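Local coordinates for pyrrolidone-carboxylate peptidase (Deinococcus radiodurans R1, PDB 5Z48), which probably removes N-terminal pyroglutamyl (5-oxoproline) residues from peptides as a cysteine peptidase of the C15 family, generally sparing those followed by proline, at residues T5-G10 against R58-Q63; A67-G72 against E206-Q211; P109-A114 against A153-R158. One frame throughout, in Å; residues are numbered along the deposited sequence.

Contact 1. Residues T5-G10 against R58-Q63; sequences TLLLTG and RLLSEQ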
loop_
_atom_site.group_PDB
_atom_site.type_symbol
_atom_site.label_atom_id
_atom_site.label_comp_id
_atom_site.label_asym_id
_atom_site.label_seq_id
_atom_site.Cartn_x
_atom_site.Cartn_y
_atom_site.Cartn_z
ATOM N N THR B 5 3.063 24.991 -31.469
ATOM C CA THR B 5 3.761 24.912 -30.198
ATOM C C THR B 5 3.028 23.969 -29.261
ATOM O O THR B 5 1.813 24.092 -29.084
ATOM C CB THR B 5 3.826 26.278 -29.525
ATOM O OG1 THR B 5 4.572 27.165 -30.372
ATOM C CG2 THR B 5 4.457 26.198 -28.117
ATOM N N LEU B 6 3.763 23.050 -28.646
ATOM C CA LEU B 6 3.220 22.314 -27.506
ATOM C C LEU B 6 3.684 23.037 -26.246
ATOM O O LEU B 6 4.894 23.235 -26.039
ATOM C CB LEU B 6 3.666 20.850 -27.506
ATOM C CG LEU B 6 3.122 20.047 -26.297
ATOM C CD1 LEU B 6 2.649 18.662 -26.707
ATOM C CD2 LEU B 6 4.163 19.900 -25.239
ATOM N N LEU B 7 2.725 23.503 -25.435
ATOM C CA LEU B 7 3.059 24.129 -24.155
ATOM C C LEU B 7 3.266 23.048 -23.110
ATOM O O LEU B 7 2.363 22.262 -22.863
ATOM C CB LEU B 7 1.943 25.087 -23.721
ATOM C CG LEU B 7 2.091 25.692 -22.310
ATOM C CD1 LEU B 7 3.330 26.565 -22.246
ATOM C CD2 LEU B 7 0.834 26.535 -21.944
ATOM N N LEU B 8 4.450 23.003 -22.497
ATOM C CA LEU B 8 4.796 22.000 -21.493
ATOM C C LEU B 8 5.078 22.710 -20.184
ATOM O O LEU B 8 5.913 23.597 -20.151
ATOM C CB LEU B 8 6.031 21.220 -21.946
ATOM C CG LEU B 8 6.634 20.254 -20.916
ATOM C CD1 LEU B 8 5.611 19.164 -20.489
ATOM C CD2 LEU B 8 7.884 19.595 -21.489
ATOM N N THR B 9 4.343 22.373 -19.104
ATOM C CA THR B 9 4.634 23.028 -17.825
ATOM C C THR B 9 5.031 22.005 -16.765
ATOM O O THR B 9 4.661 20.837 -16.839
ATOM C CB THR B 9 3.445 23.859 -17.318
ATOM O OG1 THR B 9 2.328 23.008 -16.985
ATOM C CG2 THR B 9 2.973 24.827 -18.377
ATOM N N GLY B 10 5.815 22.472 -15.791
ATOM C CA GLY B 10 6.098 21.718 -14.578
ATOM C C GLY B 10 5.911 22.643 -13.389
ATOM O O GLY B 10 5.636 23.827 -13.549
ATOM N N ARG B 58 -1.482 33.615 -18.933
ATOM C CA ARG B 58 -0.575 34.365 -19.804
ATOM C C ARG B 58 0.077 33.454 -20.847
ATOM O O ARG B 58 0.189 33.829 -22.022
ATOM C CB ARG B 58 0.460 35.102 -18.952
ATOM C CG ARG B 58 1.542 35.800 -19.727
ATOM C CD ARG B 58 2.420 36.552 -18.760
ATOM N NE ARG B 58 3.034 37.713 -19.384
ATOM N N LEU B 59 0.511 32.261 -20.439
ATOM C CA LEU B 59 1.109 31.323 -21.391
ATOM C C LEU B 59 0.109 30.906 -22.475
ATOM O O LEU B 59 0.451 30.861 -23.669
ATOM C CB LEU B 59 1.639 30.086 -20.647
ATOM C CG LEU B 59 2.884 30.280 -19.798
ATOM C CD1 LEU B 59 2.971 29.114 -18.753
ATOM C CD2 LEU B 59 4.148 30.369 -20.667
ATOM N N LEU B 60 -1.126 30.569 -22.082
ATOM C CA LEU B 60 -2.121 30.155 -23.073
ATOM C C LEU B 60 -2.427 31.278 -24.056
ATOM O O LEU B 60 -2.539 31.054 -25.271
ATOM C CB LEU B 60 -3.397 29.709 -22.370
ATOM C CG LEU B 60 -3.249 28.449 -21.550
ATOM C CD1 LEU B 60 -4.523 28.248 -20.662
ATOM C CD2 LEU B 60 -3.083 27.220 -22.476
ATOM N N SER B 61 -2.515 32.509 -23.551
ATOM C CA SER B 61 -2.820 33.657 -24.403
ATOM C C SER B 61 -1.639 34.021 -25.312
ATOM O O SER B 61 -1.816 34.299 -26.506
ATOM C CB SER B 61 -3.194 34.846 -23.513
ATOM O OG SER B 61 -3.741 35.888 -24.283
ATOM N N GLU B 62 -0.432 34.097 -24.746
ATOM C CA GLU B 62 0.710 34.606 -25.492
ATOM C C GLU B 62 1.290 33.549 -26.434
ATOM O O GLU B 62 1.782 33.891 -27.514
ATOM C CB GLU B 62 1.784 35.079 -24.519
ATOM C CG GLU B 62 1.366 36.309 -23.717
ATOM C CD GLU B 62 2.434 36.796 -22.761
ATOM O OE1 GLU B 62 2.261 37.901 -22.210
ATOM O OE2 GLU B 62 3.456 36.102 -22.583
ATOM N N GLN B 63 1.274 32.272 -26.037
ATOM C CA GLN B 63 1.852 31.228 -26.882
ATOM C C GLN B 63 0.879 30.627 -27.883
ATOM O O GLN B 63 1.328 29.987 -28.849
ATOM C CB GLN B 63 2.391 30.065 -26.024
ATOM C CG GLN B 63 3.474 30.429 -25.065
ATOM C CD GLN B 63 4.672 31.005 -25.766
ATOM O OE1 GLN B 63 5.101 30.500 -26.818
ATOM N NE2 GLN B 63 5.220 32.077 -25.212
HETATM O O HOH W 1 2.651 29.451 -31.212
#

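Contact 2. Residues A67-G72 against E206-Q211; sequences AVLLTG and EAITAQ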
loop_
_atom_site.group_PDB
_atom_site.type_symbol
_atom_site.label_atom_id
_atom_site.label_comp_id
_atom_site.label_asym_id
_atom_site.label_seq_id
_atom_site.Cartn_x
_atom_site.Cartn_y
_atom_site.Cartn_z
ATOM N N ALA B 67 -1.303 22.438 -28.453
ATOM C CA ALA B 67 -1.534 21.370 -27.490
ATOM C C ALA B 67 -0.911 21.800 -26.181
ATOM O O ALA B 67 0.035 22.600 -26.174
ATOM C CB ALA B 67 -0.902 20.060 -27.971
ATOM N N VAL B 68 -1.448 21.271 -25.066
ATOM C CA VAL B 68 -1.040 21.678 -23.720
ATOM C C VAL B 68 -0.816 20.427 -22.881
ATOM O O VAL B 68 -1.747 19.625 -22.677
ATOM C CB VAL B 68 -2.085 22.601 -23.058
ATOM C CG1 VAL B 68 -1.691 22.990 -21.640
ATOM C CG2 VAL B 68 -2.354 23.832 -23.948
ATOM N N LEU B 69 0.419 20.256 -22.396
ATOM C CA LEU B 69 0.803 19.157 -21.504
ATOM C C LEU B 69 1.255 19.722 -20.153
ATOM O O LEU B 69 2.371 20.232 -20.014
ATOM C CB LEU B 69 1.890 18.284 -22.154
ATOM C CG LEU B 69 2.289 17.031 -21.347
ATOM C CD1 LEU B 69 1.107 16.148 -21.012
ATOM C CD2 LEU B 69 3.291 16.197 -22.163
ATOM N N LEU B 70 0.390 19.649 -19.137
ATOM C CA LEU B 70 0.710 20.121 -17.801
ATOM C C LEU B 70 1.240 18.934 -16.990
ATOM O O LEU B 70 0.621 17.853 -17.024
ATOM C CB LEU B 70 -0.552 20.667 -17.141
ATOM C CG LEU B 70 -1.380 21.665 -17.974
ATOM C CD1 LEU B 70 -2.744 21.858 -17.215
ATOM C CD2 LEU B 70 -0.691 22.990 -18.152
ATOM N N THR B 71 2.353 19.112 -16.284
ATOM C CA THR B 71 2.918 18.003 -15.510
ATOM C C THR B 71 3.174 18.407 -14.052
ATOM O O THR B 71 3.351 19.588 -13.707
ATOM C CB THR B 71 4.227 17.449 -16.138
ATOM O OG1 THR B 71 5.337 18.311 -15.906
ATOM C CG2 THR B 71 4.053 17.274 -17.647
ATOM N N GLY B 72 3.273 17.383 -13.193
ATOM C CA GLY B 72 3.468 17.642 -11.777
ATOM C C GLY B 72 3.840 16.352 -11.083
ATOM O O GLY B 72 3.656 15.254 -11.632
ATOM N N GLU B 206 5.431 13.549 -27.837
ATOM C CA GLU B 206 5.529 13.093 -29.221
ATOM C C GLU B 206 4.217 12.466 -29.680
ATOM O O GLU B 206 3.792 12.669 -30.832
ATOM C CB GLU B 206 6.701 12.095 -29.348
ATOM C CG GLU B 206 8.073 12.717 -29.042
ATOM C CD GLU B 206 9.248 11.728 -28.956
ATOM O OE1 GLU B 206 9.006 10.517 -28.763
ATOM O OE2 GLU B 206 10.415 12.184 -29.077
ATOM N N ALA B 207 3.560 11.719 -28.796
ATOM C CA ALA B 207 2.295 11.089 -29.187
ATOM C C ALA B 207 1.196 12.140 -29.380
ATOM O O ALA B 207 0.379 12.028 -30.305
ATOM C CB ALA B 207 1.848 10.042 -28.161
ATOM N N ILE B 208 1.172 13.159 -28.517
ATOM C CA ILE B 208 0.152 14.198 -28.625
ATOM C C ILE B 208 0.282 14.921 -29.961
ATOM O O ILE B 208 -0.699 15.129 -30.685
ATOM C CB ILE B 208 0.274 15.189 -27.451
ATOM C CG1 ILE B 208 -0.149 14.524 -26.126
ATOM C CG2 ILE B 208 -0.574 16.424 -27.746
ATOM C CD1 ILE B 208 0.426 15.234 -24.870
ATOM N N THR B 209 1.509 15.302 -30.311
ATOM C CA THR B 209 1.641 16.095 -31.529
ATOM C C THR B 209 1.490 15.241 -32.773
ATOM O O THR B 209 1.089 15.754 -33.827
ATOM C CB THR B 209 2.974 16.850 -31.569
ATOM O OG1 THR B 209 4.059 15.911 -31.572
ATOM C CG2 THR B 209 3.134 17.791 -30.336
ATOM N N ALA B 210 1.827 13.957 -32.689
ATOM C CA ALA B 210 1.590 13.064 -33.811
ATOM C C ALA B 210 0.094 12.946 -34.080
ATOM O O ALA B 210 -0.329 12.879 -35.224
ATOM C CB ALA B 210 2.206 11.695 -33.530
ATOM N N GLN B 211 -0.720 12.952 -33.020
ATOM C CA GLN B 211 -2.163 12.799 -33.218
ATOM C C GLN B 211 -2.785 14.043 -33.812
ATOM O O GLN B 211 -3.786 13.949 -34.529
ATOM C CB GLN B 211 -2.876 12.473 -31.899
ATOM C CG GLN B 211 -2.594 11.112 -31.318
ATOM C CD GLN B 211 -3.130 9.988 -32.190
ATOM O OE1 GLN B 211 -4.258 10.047 -32.672
ATOM N NE2 GLN B 211 -2.302 8.985 -32.436
#

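Contact 3. Residues P109-A114 against A153-R158; sequences PDAPAA and ALHWLR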
loop_
_atom_site.group_PDB
_atom_site.type_symbol
_atom_site.label_atom_id
_atom_site.label_comp_id
_atom_site.label_asym_id
_atom_site.label_seq_id
_atom_site.Cartn_x
_atom_site.Cartn_y
_atom_site.Cartn_z
ATOM N N PRO B 109 -17.307 30.470 -9.939
ATOM C CA PRO B 109 -18.770 30.545 -9.865
ATOM C C PRO B 109 -19.368 30.322 -11.250
ATOM O O PRO B 109 -18.818 30.769 -12.259
ATOM C CB PRO B 109 -19.031 31.967 -9.349
ATOM C CG PRO B 109 -17.773 32.758 -9.713
ATOM C CD PRO B 109 -16.641 31.753 -9.637
ATOM N N ASP B 110 -20.451 29.552 -11.297
ATOM C CA ASP B 110 -21.257 29.409 -12.514
ATOM C C ASP B 110 -20.488 28.750 -13.649
ATOM O O ASP B 110 -20.582 29.172 -14.796
ATOM C CB ASP B 110 -21.825 30.753 -12.978
ATOM C CG ASP B 110 -22.597 31.451 -11.900
ATOM O OD1 ASP B 110 -23.372 30.756 -11.204
ATOM O OD2 ASP B 110 -22.431 32.682 -11.739
ATOM N N ALA B 111 -19.647 27.777 -13.329
ATOM C CA ALA B 111 -18.909 27.016 -14.325
ATOM C C ALA B 111 -19.138 25.531 -14.090
ATOM O O ALA B 111 -19.663 25.137 -13.038
ATOM C CB ALA B 111 -17.404 27.355 -14.267
ATOM N N PRO B 112 -18.740 24.667 -15.041
ATOM C CA PRO B 112 -18.993 23.226 -14.866
ATOM C C PRO B 112 -18.317 22.650 -13.632
ATOM O O PRO B 112 -17.242 23.087 -13.207
ATOM C CB PRO B 112 -18.410 22.595 -16.143
ATOM C CG PRO B 112 -18.557 23.736 -17.199
ATOM C CD PRO B 112 -18.198 24.956 -16.394
ATOM N N ALA B 113 -18.933 21.585 -13.103
ATOM C CA ALA B 113 -18.326 20.854 -11.995
ATOM C C ALA B 113 -16.964 20.277 -12.351
ATOM O O ALA B 113 -16.108 20.098 -11.466
ATOM C CB ALA B 113 -19.265 19.731 -11.551
ATOM N N ALA B 114 -16.750 19.936 -13.626
ATOM C CA ALA B 114 -15.503 19.342 -14.052
ATOM C C ALA B 114 -15.318 19.550 -15.550
ATOM O O ALA B 114 -16.266 19.857 -16.279
ATOM C CB ALA B 114 -15.477 17.849 -13.737
ATOM N N ALA B 153 -6.939 25.390 -17.115
ATOM C CA ALA B 153 -6.578 25.426 -18.532
ATOM C C ALA B 153 -7.742 24.968 -19.407
ATOM O O ALA B 153 -8.008 25.581 -20.459
ATOM C CB ALA B 153 -5.343 24.553 -18.769
ATOM N N LEU B 154 -8.436 23.892 -19.018
ATOM C CA LEU B 154 -9.536 23.404 -19.849
ATOM C C LEU B 154 -10.649 24.440 -19.933
ATOM O O LEU B 154 -11.224 24.661 -21.004
ATOM C CB LEU B 154 -10.034 22.058 -19.300
ATOM C CG LEU B 154 -9.063 20.904 -19.508
ATOM C CD1 LEU B 154 -9.452 19.706 -18.606
ATOM C CD2 LEU B 154 -9.057 20.451 -20.987
ATOM N N HIS B 155 -10.940 25.111 -18.807
ATOM C CA HIS B 155 -11.968 26.151 -18.782
ATOM C C HIS B 155 -11.581 27.327 -19.676
ATOM O O HIS B 155 -12.407 27.802 -20.472
ATOM C CB HIS B 155 -12.159 26.631 -17.343
ATOM C CG HIS B 155 -13.226 27.671 -17.198
ATOM N ND1 HIS B 155 -14.561 27.385 -17.380
ATOM C CD2 HIS B 155 -13.161 28.980 -16.858
ATOM C CE1 HIS B 155 -15.276 28.481 -17.176
ATOM N NE2 HIS B 155 -14.452 29.466 -16.860
ATOM N N TRP B 156 -10.343 27.819 -19.538
ATOM C CA TRP B 156 -9.879 28.949 -20.346
ATOM C C TRP B 156 -9.968 28.615 -21.831
ATOM O O TRP B 156 -10.491 29.399 -22.633
ATOM C CB TRP B 156 -8.433 29.313 -19.945
ATOM C CG TRP B 156 -7.966 30.589 -20.577
ATOM C CD1 TRP B 156 -7.985 31.832 -20.010
ATOM C CD2 TRP B 156 -7.434 30.757 -21.903
ATOM N NE1 TRP B 156 -7.495 32.762 -20.898
ATOM C CE2 TRP B 156 -7.137 32.130 -22.057
ATOM C CE3 TRP B 156 -7.173 29.875 -22.969
ATOM C CZ2 TRP B 156 -6.605 32.658 -23.240
ATOM C CZ3 TRP B 156 -6.642 30.393 -24.139
ATOM C CH2 TRP B 156 -6.370 31.781 -24.271
ATOM N N LEU B 157 -9.481 27.427 -22.208
ATOM C CA LEU B 157 -9.523 27.038 -23.612
ATOM C C LEU B 157 -10.959 26.994 -24.134
ATOM O O LEU B 157 -11.254 27.538 -25.204
ATOM C CB LEU B 157 -8.829 25.698 -23.799
ATOM C CG LEU B 157 -7.292 25.740 -23.708
ATOM C CD1 LEU B 157 -6.796 24.288 -23.585
ATOM C CD2 LEU B 157 -6.666 26.451 -24.909
ATOM N N ARG B 158 -11.883 26.407 -23.362
ATOM C CA ARG B 158 -13.272 26.352 -23.801
ATOM C C ARG B 158 -13.860 27.755 -23.933
ATOM O O ARG B 158 -14.494 28.089 -24.943
ATOM C CB ARG B 158 -14.080 25.495 -22.812
ATOM C CG ARG B 158 -15.566 25.390 -23.123
ATOM C CD ARG B 158 -15.816 24.645 -24.408
ATOM N NE ARG B 158 -15.225 23.308 -24.409
ATOM C CZ ARG B 158 -15.226 22.501 -25.470
ATOM N NH1 ARG B 158 -15.786 22.907 -26.607
ATOM N NH2 ARG B 158 -14.659 21.296 -25.402
#

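Contact 1. Residues T5-G10 against R58-Q63
Leu7 reaches from strand 5-10 into the helical turn holding Leu59 and Leu60, and its branched end meets both leucines. The strand lies in the mixed sheet of an alpha/beta fold. The helix belongs to a beta-alpha-beta crossover, running from strand 38-45 through helix 49-63 to strand 67-73, and it passes over strand 5-11, which lies between those two strands. Helix and strand run nearly antiparallel here, at 163°, with the axes of the short segments 10.2 Å apart at their closest.

The side chain of Leu7 crosses those of Leu59 and Leu60 at about right angles. Its CG stands anti to the backbone N (chi1 173°), which carries the two methyls out from the sheet toward the helix. Leu7 CD2 does most of the work: it lies 3.9 Å from Leu59 CB and 4.0 Å from Leu60 CD2. The other branch, Leu7 CD1, comes within 4.2 Å of Leu59 CD2. Leucine suits the place because a forked, wholly apolar end can touch two neighbours on one helical turn. Thr9, two residues on and pointing the same way, offers its methyl: CG2 is 4.3 Å from Leu59 CD1. Leu6 and Leu8, alternating with Leu7, face the other side of the sheet, where helix 194-211 lies.

At the outer end of the interface the contact turns polar. Beside Thr5 a water joins the last helical residue to the strand: it donates to the carbonyl O of Gln63 at 2.8 Å and sits 3.1 Å from Thr5 OG1.

Contact 2. Residues A67-G72 against E206-Q211
Ala67 marks the closest backbone approach of strand 67-72 to helix segment 206-211: its CA lies 7.4 Å from the CA of Thr209, so the helix comes up to the beginning of the strand segment and the packing is confined to the first half, Ala67 and Leu69. The strand is extended and the helix regular, held by bonds such as Ala210 N to Glu206 O at 3.0 Å. Alternation along the strand turns Ala67 and Leu69 to the helix, whereas Val68 points away.

Ile208, the third residue of the helix segment, supplies nearly the whole helical side of the packing, and its two branches divide the work. The CG2 methyl, which stands anti to the backbone N because CG1 takes the place beside that N (chi1 -70°), rests 3.7 Å from Ala67 CB. The longer arm ends at CD1, which meets the fork of Leu69: 4.0 Å to CD1 and 4.1 Å to CD2. A single methyl on the strand fits here because the helix backbone is close, while the longer leucine spans the wider gap two residues on.

In the alpha/beta fold of this peptidase, helix 194-211 covers the face of the central sheet turned away from helix 49-63. Strand 67-73 is an inner strand of that sheet, parallel to 5-11 on one edge and to 167-172 on the other. Ile208 also touches Ile124 of helix 121-130, and Leu119 reaches both Ile208 and Leu69, so the apolar packing continues past the two segments.

At the far end of the strand the sheet reaches the substrate site: Gly72 touches the bound pyroglutamic acid.

Contact 3. Residues P109-A114 against A153-R158
His155 meets Ala111 and Pro112 by van der Waals packing alone. The ring's CE1 lies 3.8 Å from Ala111 CB, and the proline adds a looser approach, with Pro112 CD 4.5 Å from His155 ND1. The imidazole gets there because its CG is anti to the backbone N (chi1 -178°), which swings the ring out from the helix toward the loop. A methyl suits the loop position because it is small enough to lie against the ring carbon with the loop close by.

Hydrogen bonds to residues outside the two segments hold both partners. His155 ND1 is hydrogen-bonded to Tyr115 OH, which would restrain the ring's rotation, and the carbonyl O of Pro112 is bonded to Tyr151 OH, one turn before His155 on helix 145-159. Within the alpha/beta fold the loop 109-114 runs from strand 105-106 to strand 114-116, and the helix 145-159 carries, near its start, Cys146, the probable catalytic cysteine.

Backbone bonds keep the helix regular, with Leu157 N to Ala153 O at 2.9 Å and Arg158 N to Leu154 O at 3.0 Å.

Beyond the contact, Ala113 and Ala114 pack on Ala114 of a neighbouring subunit of the tetramer.

How the contacts relate
Contacts 1 and 2 lie on opposite faces of one sheet, their centres about 12 Å apart, and they meet through neighbouring parallel strands 5-11 and 67-73; Leu7 O to Leu69 N and Thr9 O to Thr71 OG1 are both 2.8 Å apart. Contact 3 is more peripheral, its centre about 18 Å from that of contact 1 and about 20 Å from that of contact 2. Helix 145-159 joins it to contact 1, since Trp156 packs on Leu60. Along the chain contact 1 closes first, contact 2 then opens, and contact 3 is nested within its span. Residues far apart in sequence thus build a sheet covered by helices on both faces.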